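Local coordinates for putative DNA protection protein (Streptomyces coelicolor, PDB 4CYB) that probably oxidises iron and stores it as ferric ion inside a dodecameric shell, as other Dps proteins of the ferritin superfamily do, at residues Thr20-Tyr23 against Ser24-Leu28; Ala76-Val79 against Gln80-Gly83; Val85-Asp89 against Pro90-Ala94; Asp140-Asn143 against Asp144-Ser148; Glu149-Arg152 against Thr153-Gln157. All coordinates share one frame; numbering follows the deposited sequence.

Interaction 1 of 5, residues Thr20-Tyr23 against Ser24-Leu28; sequences TRLY and SCQRL
Y23 and R27, one helical turn apart, meet through both a polar and a nonpolar contact. The polar one runs from R27 NH1 to Y23 OH at 2.9 Å, with an N-H...O angle of 155°; the phenol oxygen lies at the edge of the guanidinium, close to its plane, while ring and guanidinium planes stand nearly perpendicular. The same NH1 also forms a salt bridge with D129 of helix 109-136, so the phenol is second partner to a nitrogen already engaged by a carboxylate.

The nonpolar contact is a CH-pi interaction: R27 CG sits over one face of the Y23 ring, 3.9 Å from its centroid. The arginine chain turns at chi2 (-53°) and again at chi3 (-54°), which lays it along the ring face and brings NH1 to the hydroxyl.

This is an i to i+4 pairing near the start of helix 18-48, a helix of the ferritin-like four-helix bundle, and the ring also stacks with Y137.

The i to i+4 backbone bonds of the helix run alongside, R27 N to Y23 O (3.0 Å) among them. On the outer side Q26 CG rests 3.3 Å from L22 O.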
loop_
_atom_site.group_PDB
_atom_site.type_symbol
_atom_site.label_atom_id
_atom_site.label_comp_id
_atom_site.label_asym_id
_atom_site.label_seq_id
_atom_site.Cartn_x
_atom_site.Cartn_y
_atom_site.Cartn_z
ATOM N N THR J 20 -34.976 -26.811 7.273
ATOM C CA THR J 20 -34.587 -25.422 6.974
ATOM C C THR J 20 -33.311 -25.397 6.164
ATOM O O THR J 20 -33.266 -24.760 5.118
ATOM C CB THR J 20 -34.449 -24.571 8.231
ATOM O OG1 THR J 20 -35.753 -24.462 8.819
ATOM C CG2 THR J 20 -33.948 -23.142 7.877
ATOM N N ARG J 21 -32.334 -26.165 6.580
ATOM C CA ARG J 21 -31.071 -26.219 5.833
ATOM C C ARG J 21 -31.189 -26.824 4.446
ATOM O O ARG J 21 -30.662 -26.298 3.470
ATOM C CB ARG J 21 -30.023 -26.942 6.687
ATOM C CG ARG J 21 -29.779 -26.186 7.982
ATOM C CD ARG J 21 -28.641 -26.779 8.773
ATOM N NE ARG J 21 -28.972 -28.043 9.441
ATOM C CZ ARG J 21 -28.521 -29.237 9.117
ATOM N NH1 ARG J 21 -27.671 -29.395 8.105
ATOM N NH2 ARG J 21 -28.879 -30.309 9.841
ATOM N N LEU J 22 -31.939 -27.916 4.326
ATOM C CA LEU J 22 -32.152 -28.517 3.044
ATOM C C LEU J 22 -32.836 -27.569 2.069
ATOM O O LEU J 22 -32.456 -27.463 0.900
ATOM C CB LEU J 22 -33.067 -29.733 3.246
ATOM C CG LEU J 22 -32.843 -31.024 2.473
ATOM C CD1 LEU J 22 -34.189 -31.533 1.939
ATOM C CD2 LEU J 22 -31.808 -30.945 1.381
ATOM N N TYR J 23 -33.870 -26.888 2.530
ATOM C CA TYR J 23 -34.590 -25.947 1.674
ATOM C C TYR J 23 -33.673 -24.765 1.253
ATOM O O TYR J 23 -33.636 -24.362 0.077
ATOM C CB TYR J 23 -35.873 -25.446 2.362
ATOM C CG TYR J 23 -36.644 -24.503 1.474
ATOM C CD1 TYR J 23 -37.509 -25.004 0.459
ATOM C CD2 TYR J 23 -36.540 -23.135 1.632
ATOM C CE1 TYR J 23 -38.219 -24.143 -0.356
ATOM C CE2 TYR J 23 -37.238 -22.255 0.791
ATOM C CZ TYR J 23 -38.089 -22.781 -0.198
ATOM O OH TYR J 23 -38.788 -21.923 -1.025
ATOM N N SER J 24 -32.925 -24.219 2.199
ATOM C CA SER J 24 -32.051 -23.053 1.858
ATOM C C SER J 24 -31.018 -23.523 0.833
ATOM O O SER J 24 -30.751 -22.785 -0.149
ATOM C CB SER J 24 -31.382 -22.483 3.115
ATOM O OG SER J 24 -32.272 -21.704 3.869
ATOM N N CYS J 25 -30.456 -24.722 1.021
ATOM C CA CYS J 25 -29.484 -25.231 0.045
ATOM C C CYS J 25 -30.057 -25.424 -1.373
ATOM O O CYS J 25 -29.394 -25.101 -2.338
ATOM C CB CYS J 25 -28.783 -26.509 0.472
ATOM S SG CYS J 25 -27.695 -26.256 1.904
ATOM N N GLN J 26 -31.312 -25.926 -1.483
ATOM C CA GLN J 26 -31.947 -25.994 -2.810
ATOM C C GLN J 26 -32.121 -24.612 -3.403
ATOM O O GLN J 26 -31.811 -24.450 -4.591
ATOM C CB GLN J 26 -33.354 -26.628 -2.712
ATOM C CG GLN J 26 -33.322 -28.062 -2.268
ATOM C CD GLN J 26 -34.710 -28.579 -1.805
ATOM O OE1 GLN J 26 -34.832 -29.739 -1.419
ATOM N NE2 GLN J 26 -35.740 -27.724 -1.865
ATOM N N ARG J 27 -32.607 -23.621 -2.640
ATOM C CA ARG J 27 -32.788 -22.298 -3.208
ATOM C C ARG J 27 -31.407 -21.675 -3.578
ATOM O O ARG J 27 -31.260 -21.046 -4.646
ATOM C CB ARG J 27 -33.557 -21.332 -2.297
ATOM C CG ARG J 27 -34.940 -21.794 -1.863
ATOM C CD ARG J 27 -35.851 -22.200 -3.012
ATOM N NE ARG J 27 -35.985 -21.177 -4.021
ATOM C CZ ARG J 27 -36.981 -20.291 -4.111
ATOM N NH1 ARG J 27 -37.981 -20.255 -3.206
ATOM N NH2 ARG J 27 -36.997 -19.461 -5.131
ATOM N N LEU J 28 -30.431 -21.870 -2.684
ATOM C CA LEU J 28 -29.096 -21.255 -2.932
ATOM C C LEU J 28 -28.476 -21.864 -4.165
ATOM O O LEU J 28 -27.806 -21.124 -4.932
ATOM C CB LEU J 28 -28.171 -21.394 -1.707
ATOM C CG LEU J 28 -28.541 -20.463 -0.542
ATOM C CD1 LEU J 28 -27.850 -20.826 0.765
ATOM C CD2 LEU J 28 -28.340 -18.981 -0.883
#

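Interaction 2 of 5, residues Ala76-Val79 against Gln80-Gly83. With FE (Fe (III) ion), chain B.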
loop_
_atom_site.group_PDB
_atom_site.type_symbol
_atom_site.label_atom_id
_atom_site.label_comp_id
_atom_site.label_asym_id
_atom_site.label_seq_id
_atom_site.Cartn_x
_atom_site.Cartn_y
_atom_site.Cartn_z
ATOM N N ALA J 76 -21.763 -20.375 -2.504
ATOM C CA ALA J 76 -21.321 -21.746 -2.373
ATOM C C ALA J 76 -20.906 -22.023 -0.942
ATOM O O ALA J 76 -21.251 -23.057 -0.398
ATOM C CB ALA J 76 -20.166 -22.037 -3.295
ATOM N N GLU J 77 -20.101 -21.127 -0.348
ATOM C CA GLU J 77 -19.714 -21.311 1.040
ATOM C C GLU J 77 -20.925 -21.328 1.999
ATOM O O GLU J 77 -20.906 -22.065 2.979
ATOM C CB GLU J 77 -18.681 -20.225 1.460
ATOM C CG GLU J 77 -17.294 -20.649 0.860
ATOM C CD GLU J 77 -16.143 -19.721 1.302
ATOM O OE1 GLU J 77 -16.335 -18.911 2.257
ATOM O OE2 GLU J 77 -15.030 -19.888 0.735
ATOM N N ARG J 78 -21.957 -20.558 1.665
ATOM C CA ARG J 78 -23.186 -20.628 2.492
ATOM C C ARG J 78 -23.846 -22.024 2.420
ATOM O O ARG J 78 -24.277 -22.578 3.461
ATOM C CB ARG J 78 -24.168 -19.576 2.014
ATOM C CG ARG J 78 -25.477 -19.549 2.817
ATOM C CD ARG J 78 -25.227 -18.892 4.157
ATOM N NE ARG J 78 -26.370 -18.968 5.104
ATOM C CZ ARG J 78 -26.235 -18.678 6.396
ATOM N NH1 ARG J 78 -25.029 -18.260 6.867
ATOM N NH2 ARG J 78 -27.280 -18.799 7.234
ATOM N N VAL J 79 -23.946 -22.588 1.210
ATOM C CA VAL J 79 -24.399 -23.968 1.070
ATOM C C VAL J 79 -23.596 -24.916 1.923
ATOM O O VAL J 79 -24.180 -25.761 2.631
ATOM C CB VAL J 79 -24.377 -24.417 -0.396
ATOM C CG1 VAL J 79 -24.710 -25.905 -0.513
ATOM C CG2 VAL J 79 -25.331 -23.562 -1.238
ATOM N N GLN J 80 -22.251 -24.814 1.863
ATOM C CA GLN J 80 -21.438 -25.711 2.686
ATOM C C GLN J 80 -21.648 -25.487 4.205
ATOM O O GLN J 80 -21.682 -26.447 4.992
ATOM C CB GLN J 80 -19.929 -25.532 2.331
ATOM C CG GLN J 80 -19.653 -25.814 0.849
ATOM C CD GLN J 80 -20.102 -27.209 0.435
ATOM O OE1 GLN J 80 -20.796 -27.334 -0.540
ATOM N NE2 GLN J 80 -19.771 -28.234 1.212
ATOM N N THR J 81 -21.782 -24.217 4.593
ATOM C CA THR J 81 -22.010 -23.848 5.965
ATOM C C THR J 81 -23.326 -24.481 6.486
ATOM O O THR J 81 -23.437 -24.791 7.686
ATOM C CB THR J 81 -22.115 -22.309 6.075
ATOM O OG1 THR J 81 -20.817 -21.727 5.756
ATOM C CG2 THR J 81 -22.552 -21.897 7.516
ATOM N N LEU J 82 -24.296 -24.658 5.601
ATOM C CA LEU J 82 -25.585 -25.289 6.009
ATOM C C LEU J 82 -25.502 -26.812 5.962
ATOM O O LEU J 82 -26.514 -27.489 6.219
ATOM C CB LEU J 82 -26.704 -24.777 5.071
ATOM C CG LEU J 82 -26.934 -23.266 5.184
ATOM C CD1 LEU J 82 -27.802 -22.798 4.029
ATOM C CD2 LEU J 82 -27.617 -22.855 6.481
ATOM N N GLY J 83 -24.327 -27.368 5.637
ATOM C CA GLY J 83 -24.154 -28.844 5.622
ATOM C C GLY J 83 -24.484 -29.445 4.270
ATOM O O GLY J 83 -24.576 -30.641 4.140
HETATM FE FE FE B . -13.661 -18.776 -0.666
HETATM O O HOH W 1 -12.405 -17.772 -2.411
HETATM O O HOH W 2 -11.761 -18.608 0.665
HETATM O O HOH W 3 -13.764 -16.737 0.558
#
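R78 and L82 cross at a slant at the end of helix 54-81. The leucine CD2 methyl approaches NH2 of R78 obliquely at 4.1 Å, and its CG lies 3.2 Å from R78 O. Because R78 CG is anti to the backbone N (chi1 -179°) and the chain bends at chi2, the guanidinium is carried toward the C-terminal end of the helix, where it lies beside T81 CG2 and L82 CD2. Its charge is met elsewhere: NH2 by D139, NH1 by E155 of a second subunit, while NE donates to T142 OG1.

T81 turns its hydroxyl back along the helix. OG1 donates to E77 O at 2.8 Å from well above the carbonyl plane, and T81 N reaches the same oxygen at 2.8 Å from the opposite face, so two donors from one residue hold this carbonyl.

The helix ends here in a Schellman motif, with G83 at positive phi (90°). In the last turn G83 N bonds to Q80 O at 2.9 Å; L82 N bonds to R78 O at 3.0 Å, with a weak second bond to V79 O.

E77 runs away from the helix end, its chain extended beyond CG, and OE2 binds the ferric ion at 2.2 Å. Three waters, D73 of the same chain and H46 of a third subunit complete the metal's surroundings, an intersubunit site as in the Dps ferroxidase centre. Q80 CG lies 3.4 Å from A76 O, and the bend at chi2 (-57°) sends OE1 to the backbone N of A86.

Interaction 3 of 5, residues Val85-Asp89 against Pro90-Ala94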
loop_
_atom_site.group_PDB
_atom_site.type_symbol
_atom_site.label_atom_id
_atom_site.label_comp_id
_atom_site.label_asym_id
_atom_site.label_seq_id
_atom_site.Cartn_x
_atom_site.Cartn_y
_atom_site.Cartn_z
ATOM N N VAL J 85 -24.312 -29.427 -0.287
ATOM C CA VAL J 85 -23.332 -29.600 -1.368
ATOM C C VAL J 85 -23.546 -28.556 -2.442
ATOM O O VAL J 85 -24.608 -28.539 -3.148
ATOM C CB VAL J 85 -23.367 -31.051 -1.949
ATOM C CG1 VAL J 85 -22.195 -31.274 -2.961
ATOM C CG2 VAL J 85 -23.299 -32.056 -0.783
ATOM N N ALA J 86 -22.554 -27.657 -2.587
ATOM C CA ALA J 86 -22.649 -26.595 -3.629
ATOM C C ALA J 86 -22.500 -27.208 -5.031
ATOM O O ALA J 86 -21.685 -28.148 -5.248
ATOM C CB ALA J 86 -21.558 -25.535 -3.394
ATOM N N VAL J 87 -23.250 -26.682 -5.997
ATOM C CA VAL J 87 -23.104 -27.180 -7.372
ATOM C C VAL J 87 -21.671 -26.948 -7.914
ATOM O O VAL J 87 -21.106 -25.851 -7.741
ATOM C CB VAL J 87 -24.156 -26.579 -8.307
ATOM C CG1 VAL J 87 -24.076 -25.067 -8.369
ATOM C CG2 VAL J 87 -24.024 -27.196 -9.700
ATOM N N GLY J 88 -21.075 -27.991 -8.480
ATOM C CA GLY J 88 -19.617 -27.948 -8.815
ATOM C C GLY J 88 -19.328 -27.786 -10.295
ATOM O O GLY J 88 -19.142 -26.694 -10.781
ATOM N N ASP J 89 -19.222 -28.892 -11.018
ATOM C CA ASP J 89 -18.862 -28.880 -12.432
ATOM C C ASP J 89 -19.912 -28.143 -13.272
ATOM O O ASP J 89 -21.127 -28.272 -12.988
ATOM C CB ASP J 89 -18.693 -30.326 -12.910
ATOM C CG ASP J 89 -18.139 -30.434 -14.316
ATOM O OD1 ASP J 89 -18.946 -30.340 -15.264
ATOM O OD2 ASP J 89 -16.903 -30.633 -14.496
ATOM N N PRO J 90 -19.455 -27.348 -14.271
ATOM C CA PRO J 90 -20.439 -26.618 -15.098
ATOM C C PRO J 90 -21.482 -27.519 -15.829
ATOM O O PRO J 90 -22.568 -27.031 -16.219
ATOM C CB PRO J 90 -19.578 -25.893 -16.144
ATOM C CG PRO J 90 -18.288 -26.647 -16.182
ATOM C CD PRO J 90 -18.064 -27.190 -14.785
ATOM N N ARG J 91 -21.175 -28.802 -15.995
ATOM C CA ARG J 91 -22.153 -29.693 -16.634
ATOM C C ARG J 91 -23.315 -29.969 -15.711
ATOM O O ARG J 91 -24.436 -30.243 -16.189
ATOM C CB ARG J 91 -21.466 -30.986 -17.109
ATOM C CG ARG J 91 -20.633 -30.686 -18.391
ATOM C CD ARG J 91 -19.569 -31.764 -18.695
ATOM N NE ARG J 91 -18.455 -31.640 -17.745
ATOM C CZ ARG J 91 -17.205 -32.081 -17.948
ATOM N NH1 ARG J 91 -16.905 -32.720 -19.052
ATOM N NH2 ARG J 91 -16.279 -31.933 -16.998
ATOM N N HIS J 92 -23.070 -29.896 -14.398
ATOM C CA HIS J 92 -24.178 -29.916 -13.440
ATOM C C HIS J 92 -24.931 -28.608 -13.403
ATOM O O HIS J 92 -26.170 -28.582 -13.390
ATOM C CB HIS J 92 -23.671 -30.361 -12.063
ATOM C CG HIS J 92 -24.769 -30.786 -11.111
ATOM N ND1 HIS J 92 -24.574 -30.903 -9.779
ATOM C CD2 HIS J 92 -26.119 -31.084 -11.342
ATOM C CE1 HIS J 92 -25.714 -31.305 -9.194
ATOM N NE2 HIS J 92 -26.666 -31.405 -10.149
ATOM N N VAL J 93 -24.200 -27.472 -13.386
ATOM C CA VAL J 93 -24.835 -26.150 -13.473
ATOM C C VAL J 93 -25.872 -26.103 -14.609
ATOM O O VAL J 93 -26.972 -25.602 -14.413
ATOM C CB VAL J 93 -23.740 -25.042 -13.670
ATOM C CG1 VAL J 93 -24.323 -23.704 -14.188
ATOM C CG2 VAL J 93 -22.963 -24.836 -12.342
ATOM N N ALA J 94 -25.476 -26.668 -15.764
ATOM C CA ALA J 94 -26.293 -26.752 -17.007
ATOM C C ALA J 94 -27.650 -27.387 -16.760
ATOM O O ALA J 94 -28.660 -26.973 -17.326
ATOM C CB ALA J 94 -25.531 -27.515 -18.102
HETATM O O HOH W 4 -22.199 -30.605 -8.571
#
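D89 OD1 is gripped by two nitrogens of R91, the backbone N and NE, each at 2.8 Å. They come from opposite faces of the carboxylate plane, NE on the syn side and the backbone N on the anti side. The second oxygen, OD2, takes NH2 of the same arginine at 2.9 Å, so the guanidinium meets the carboxylate side-on in a two-bond salt bridge. Both bonds are almost straight, with N-H...O angles of 178°, and the two planes are 24° apart. R91 reaches back because its chain bends at chi3 (-74°); NH1 continues to V99 O of a neighbouring subunit.

The main-chain oxygen of D89 has two donors as well, H92 N at 2.9 Å from above its plane and V93 N at 3.2 Å within it. Beside these bonds, V87 CG2 packs on V93 CG2 at 3.7 Å and also approaches the H92 ring. A water joins G88 N to H92 ND1, lying in the plane of the imidazole.

D89 is thus the N-cap of helix 90-96, its side chain capping the first turn and P90 opening it. In Dps proteins a short helix in the connection between the second and third bundle helices is a familiar feature, and here it packs against another subunit.

Interaction 4 of 5, residues Asp140-Asn143 against Asp144-Ser148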
loop_
_atom_site.group_PDB
_atom_site.type_symbol
_atom_site.label_atom_id
_atom_site.label_comp_id
_atom_site.label_asym_id
_atom_site.label_seq_id
_atom_site.Cartn_x
_atom_site.Cartn_y
_atom_site.Cartn_z
ATOM N N ASP J 140 -32.284 -16.717 8.911
ATOM C CA ASP J 140 -32.012 -15.282 8.871
ATOM C C ASP J 140 -30.752 -14.970 8.065
ATOM O O ASP J 140 -30.736 -13.957 7.329
ATOM C CB ASP J 140 -31.804 -14.740 10.292
ATOM C CG ASP J 140 -33.050 -14.897 11.162
ATOM O OD1 ASP J 140 -34.104 -14.474 10.683
ATOM O OD2 ASP J 140 -32.978 -15.472 12.278
ATOM N N GLY J 141 -29.719 -15.807 8.244
ATOM C CA GLY J 141 -28.394 -15.548 7.619
ATOM C C GLY J 141 -28.495 -15.692 6.107
ATOM O O GLY J 141 -27.948 -14.894 5.360
ATOM N N THR J 142 -29.237 -16.694 5.632
ATOM C CA THR J 142 -29.429 -16.887 4.211
ATOM C C THR J 142 -30.244 -15.744 3.620
ATOM O O THR J 142 -29.949 -15.249 2.522
ATOM C CB THR J 142 -30.040 -18.277 3.885
ATOM O OG1 THR J 142 -29.088 -19.272 4.241
ATOM C CG2 THR J 142 -30.404 -18.406 2.368
ATOM N N ASN J 143 -31.280 -15.304 4.331
ATOM C CA ASN J 143 -32.033 -14.192 3.821
ATOM C C ASN J 143 -31.141 -12.936 3.653
ATOM O O ASN J 143 -31.224 -12.239 2.648
ATOM C CB ASN J 143 -33.214 -13.887 4.773
ATOM C CG ASN J 143 -33.910 -12.562 4.423
ATOM O OD1 ASN J 143 -34.936 -12.526 3.689
ATOM N ND2 ASN J 143 -33.386 -11.484 4.928
ATOM N N ASP J 144 -30.288 -12.687 4.644
ATOM C CA ASP J 144 -29.420 -11.502 4.622
ATOM C C ASP J 144 -28.448 -11.559 3.446
ATOM O O ASP J 144 -28.268 -10.540 2.765
ATOM C CB ASP J 144 -28.657 -11.362 5.941
ATOM C CG ASP J 144 -27.734 -10.131 5.938
ATOM O OD1 ASP J 144 -28.258 -8.994 6.018
ATOM O OD2 ASP J 144 -26.505 -10.305 5.786
ATOM N N LEU J 145 -27.841 -12.733 3.217
ATOM C CA LEU J 145 -26.952 -12.952 2.053
ATOM C C LEU J 145 -27.723 -12.690 0.749
ATOM O O LEU J 145 -27.267 -11.979 -0.121
ATOM C CB LEU J 145 -26.353 -14.348 2.082
ATOM C CG LEU J 145 -25.703 -14.891 0.794
ATOM C CD1 LEU J 145 -24.615 -13.940 0.385
ATOM C CD2 LEU J 145 -25.170 -16.280 1.127
ATOM N N LEU J 146 -28.933 -13.217 0.630
ATOM C CA LEU J 146 -29.650 -13.032 -0.618
ATOM C C LEU J 146 -30.066 -11.596 -0.890
ATOM O O LEU J 146 -30.040 -11.176 -2.026
ATOM C CB LEU J 146 -30.924 -13.907 -0.594
ATOM C CG LEU J 146 -30.646 -15.408 -0.761
ATOM C CD1 LEU J 146 -31.915 -16.170 -0.375
ATOM C CD2 LEU J 146 -30.246 -15.741 -2.212
ATOM N N VAL J 147 -30.444 -10.876 0.146
ATOM C CA VAL J 147 -30.863 -9.502 -0.016
ATOM C C VAL J 147 -29.660 -8.562 -0.115
ATOM O O VAL J 147 -29.604 -7.762 -1.043
ATOM C CB VAL J 147 -31.831 -9.032 1.088
ATOM C CG1 VAL J 147 -32.136 -7.538 0.960
ATOM C CG2 VAL J 147 -33.129 -9.880 1.036
ATOM N N SER J 148 -28.730 -8.630 0.841
ATOM C CA SER J 148 -27.763 -7.527 0.939
ATOM C C SER J 148 -26.692 -7.695 -0.116
ATOM O O SER J 148 -26.070 -6.710 -0.562
ATOM C CB SER J 148 -27.100 -7.454 2.336
ATOM O OG SER J 148 -26.325 -8.623 2.474
#
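T142 and L146, a turn apart on helix 140-164, lie side by side and point the same way. Traced outward, L146 begins with CB 3.5 Å from T142 O. CG follows at 3.4 Å from that oxygen, and CD1 remains beside it while also touching T142 CG2 at 3.8 Å. With L146 CG beside its own backbone N (chi1 -73°), the leucine is folded back along the preceding turn, over a carbonyl that also accepts L146 N at 3.0 Å. CD2 turns away from this pair and packs on L28 of helix 18-48.

On another side of the helix V147 does likewise: its CG2 lies 3.4 Å from N143 O, the acceptor of V147 N. D144 O then takes two donors from S148, the backbone N at 2.8 Å and OG at 2.7 Å. The hydroxyl comes from above the carbonyl plane, a side-chain bond back to the preceding turn as the helix widens into a pi-type turn at 145-148.

T142 OG1 is hydrogen-bonded to D139 OD2, just before the segment. D144 OD2 forms a salt bridge with R152 of a second subunit. Around the segment, T142 and L146 face helix 18-48, L145 rests on T74 and R78 of helix 54-81, and N143 and V147 lie against A131 of helix 109-136.

Interaction 5 of 5, residues Glu149-Arg152 against Thr153-Gln157; sequences EVLR and TNELQ
A chi1 of -80° keeps N154 CG beside its backbone N and folds the amide back onto V150, while -61° does the same for T153 OG1 and turns it to E149. ND2 of N154 thereby reaches V150 O at 2.9 Å from above the carbonyl plane, and N154 N meets that oxygen at 3.0 Å from the opposite face. T153 treats E149 O alike: OG1 donates at 2.8 Å and the backbone N at 3.0 Å, again from opposite faces. Two successive carbonyls are therefore doubly held within the pi-type turn at 149-151.

The stretch belongs to helix 140-164, the last helix of the ferritin-like bundle, where V150 packs on C127 of helix 109-136 and on V75 of helix 54-81. V150 CG1 also lies alongside N154 ND2 at 3.6 Å; N154 OD1 accepts from Q68 of helix 54-81.

E155 crosses L151 obliquely, extended beyond CG so that its CD packs 3.7 Å from L151 CG. Its OE1 is paired with R78 of a neighbouring subunit. R152 CG passes 4.1 Å from that oxygen, but the R152 guanidinium bends off at chi3 (62°) to E149 of that neighbour, and E149 in turn pairs with R152 of another subunit.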
loop_
_atom_site.group_PDB
_atom_site.type_symbol
_atom_site.label_atom_id
_atom_site.label_comp_id
_atom_site.label_asym_id
_atom_site.label_seq_id
_atom_site.Cartn_x
_atom_site.Cartn_y
_atom_site.Cartn_z
ATOM N N GLU J 149 -26.467 -8.926 -0.524
ATOM C CA GLU J 149 -25.443 -9.193 -1.542
ATOM C C GLU J 149 -25.975 -9.519 -2.935
ATOM O O GLU J 149 -25.686 -8.773 -3.875
ATOM C CB GLU J 149 -24.489 -10.274 -1.033
ATOM C CG GLU J 149 -23.918 -9.783 0.297
ATOM C CD GLU J 149 -22.845 -10.648 0.878
ATOM O OE1 GLU J 149 -21.947 -11.071 0.117
ATOM O OE2 GLU J 149 -22.898 -10.891 2.104
ATOM N N VAL J 150 -26.711 -10.639 -3.072
ATOM C CA VAL J 150 -27.149 -11.094 -4.382
ATOM C C VAL J 150 -28.066 -10.068 -5.005
ATOM O O VAL J 150 -27.835 -9.599 -6.113
ATOM C CB VAL J 150 -27.789 -12.493 -4.364
ATOM C CG1 VAL J 150 -28.124 -12.902 -5.808
ATOM C CG2 VAL J 150 -26.808 -13.508 -3.762
ATOM N N LEU J 151 -29.132 -9.728 -4.288
ATOM C CA LEU J 151 -30.123 -8.800 -4.826
ATOM C C LEU J 151 -29.549 -7.435 -5.107
ATOM O O LEU J 151 -29.650 -6.936 -6.231
ATOM C CB LEU J 151 -31.310 -8.689 -3.862
ATOM C CG LEU J 151 -32.549 -8.010 -4.439
ATOM C CD1 LEU J 151 -33.358 -9.019 -5.264
ATOM C CD2 LEU J 151 -33.416 -7.528 -3.282
ATOM N N ARG J 152 -28.938 -6.824 -4.102
ATOM C CA ARG J 152 -28.433 -5.501 -4.308
ATOM C C ARG J 152 -27.361 -5.406 -5.402
ATOM O O ARG J 152 -27.322 -4.424 -6.172
ATOM C CB ARG J 152 -27.933 -4.922 -3.007
ATOM C CG ARG J 152 -29.164 -4.486 -2.152
ATOM C CD ARG J 152 -28.734 -3.753 -0.907
ATOM N NE ARG J 152 -28.003 -2.511 -1.206
ATOM C CZ ARG J 152 -27.276 -1.863 -0.287
ATOM N NH1 ARG J 152 -27.212 -2.328 0.949
ATOM N NH2 ARG J 152 -26.610 -0.738 -0.607
ATOM N N THR J 153 -26.472 -6.395 -5.459
ATOM C CA THR J 153 -25.477 -6.367 -6.543
ATOM C C THR J 153 -26.085 -6.510 -7.922
ATOM O O THR J 153 -25.706 -5.780 -8.835
ATOM C CB THR J 153 -24.420 -7.489 -6.421
ATOM O OG1 THR J 153 -23.737 -7.282 -5.199
ATOM C CG2 THR J 153 -23.428 -7.425 -7.568
ATOM N N ASN J 154 -27.005 -7.462 -8.104
ATOM C CA ASN J 154 -27.650 -7.574 -9.402
ATOM C C ASN J 154 -28.472 -6.351 -9.801
ATOM O O ASN J 154 -28.483 -6.002 -10.994
ATOM C CB ASN J 154 -28.496 -8.818 -9.448
ATOM C CG ASN J 154 -27.655 -10.048 -9.701
ATOM O OD1 ASN J 154 -27.216 -10.289 -10.859
ATOM N ND2 ASN J 154 -27.406 -10.811 -8.665
ATOM N N GLU J 155 -29.201 -5.765 -8.843
ATOM C CA GLU J 155 -29.919 -4.492 -9.117
ATOM C C GLU J 155 -29.003 -3.388 -9.641
ATOM O O GLU J 155 -29.285 -2.785 -10.696
ATOM C CB GLU J 155 -30.770 -4.019 -7.925
ATOM C CG GLU J 155 -31.842 -5.033 -7.570
ATOM C CD GLU J 155 -32.541 -4.739 -6.198
ATOM O OE1 GLU J 155 -31.858 -4.347 -5.182
ATOM O OE2 GLU J 155 -33.788 -4.932 -6.109
ATOM N N LEU J 156 -27.889 -3.148 -8.941
ATOM C CA LEU J 156 -26.982 -2.100 -9.343
ATOM C C LEU J 156 -26.368 -2.399 -10.713
ATOM O O LEU J 156 -26.225 -1.490 -11.565
ATOM C CB LEU J 156 -25.892 -1.934 -8.260
ATOM C CG LEU J 156 -24.963 -0.705 -8.498
ATOM C CD1 LEU J 156 -25.658 0.642 -8.250
ATOM C CD2 LEU J 156 -23.723 -0.804 -7.578
ATOM N N GLN J 157 -25.913 -3.645 -10.909
ATOM C CA GLN J 157 -25.347 -4.007 -12.194
ATOM C C GLN J 157 -26.307 -3.812 -13.394
ATOM O O GLN J 157 -25.927 -3.299 -14.448
ATOM C CB GLN J 157 -24.822 -5.458 -12.172
ATOM C CG GLN J 157 -23.526 -5.559 -11.348
ATOM C CD GLN J 157 -22.916 -6.942 -11.435
ATOM O OE1 GLN J 157 -23.408 -7.797 -12.159
ATOM N NE2 GLN J 157 -21.811 -7.171 -10.696
#

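How the interactions relate
Interactions 1, 2 and 4 bring three bundle helices together, and interaction 2 touches the other two: R21 NH1 is 2.9 Å from L82 O, and R78 NE is 2.9 Å from T142 OG1. L28 of interaction 1 touches both of its partners, its CD1 lying 3.4 Å from R78 CG and 3.9 Å from T142 CG2. Interaction 3 follows in the chain and is tied back where Q80 OE1 meets A86 N at 2.7 Å. Interaction 5 continues the helix of interaction 4, with L146 O 2.8 Å from L151 N. E77 of interaction 2 binds the ferric ion; the side chains of L145 (interaction 4) and E149 (interaction 5) lie about 12 and 11 Å from a bound iron.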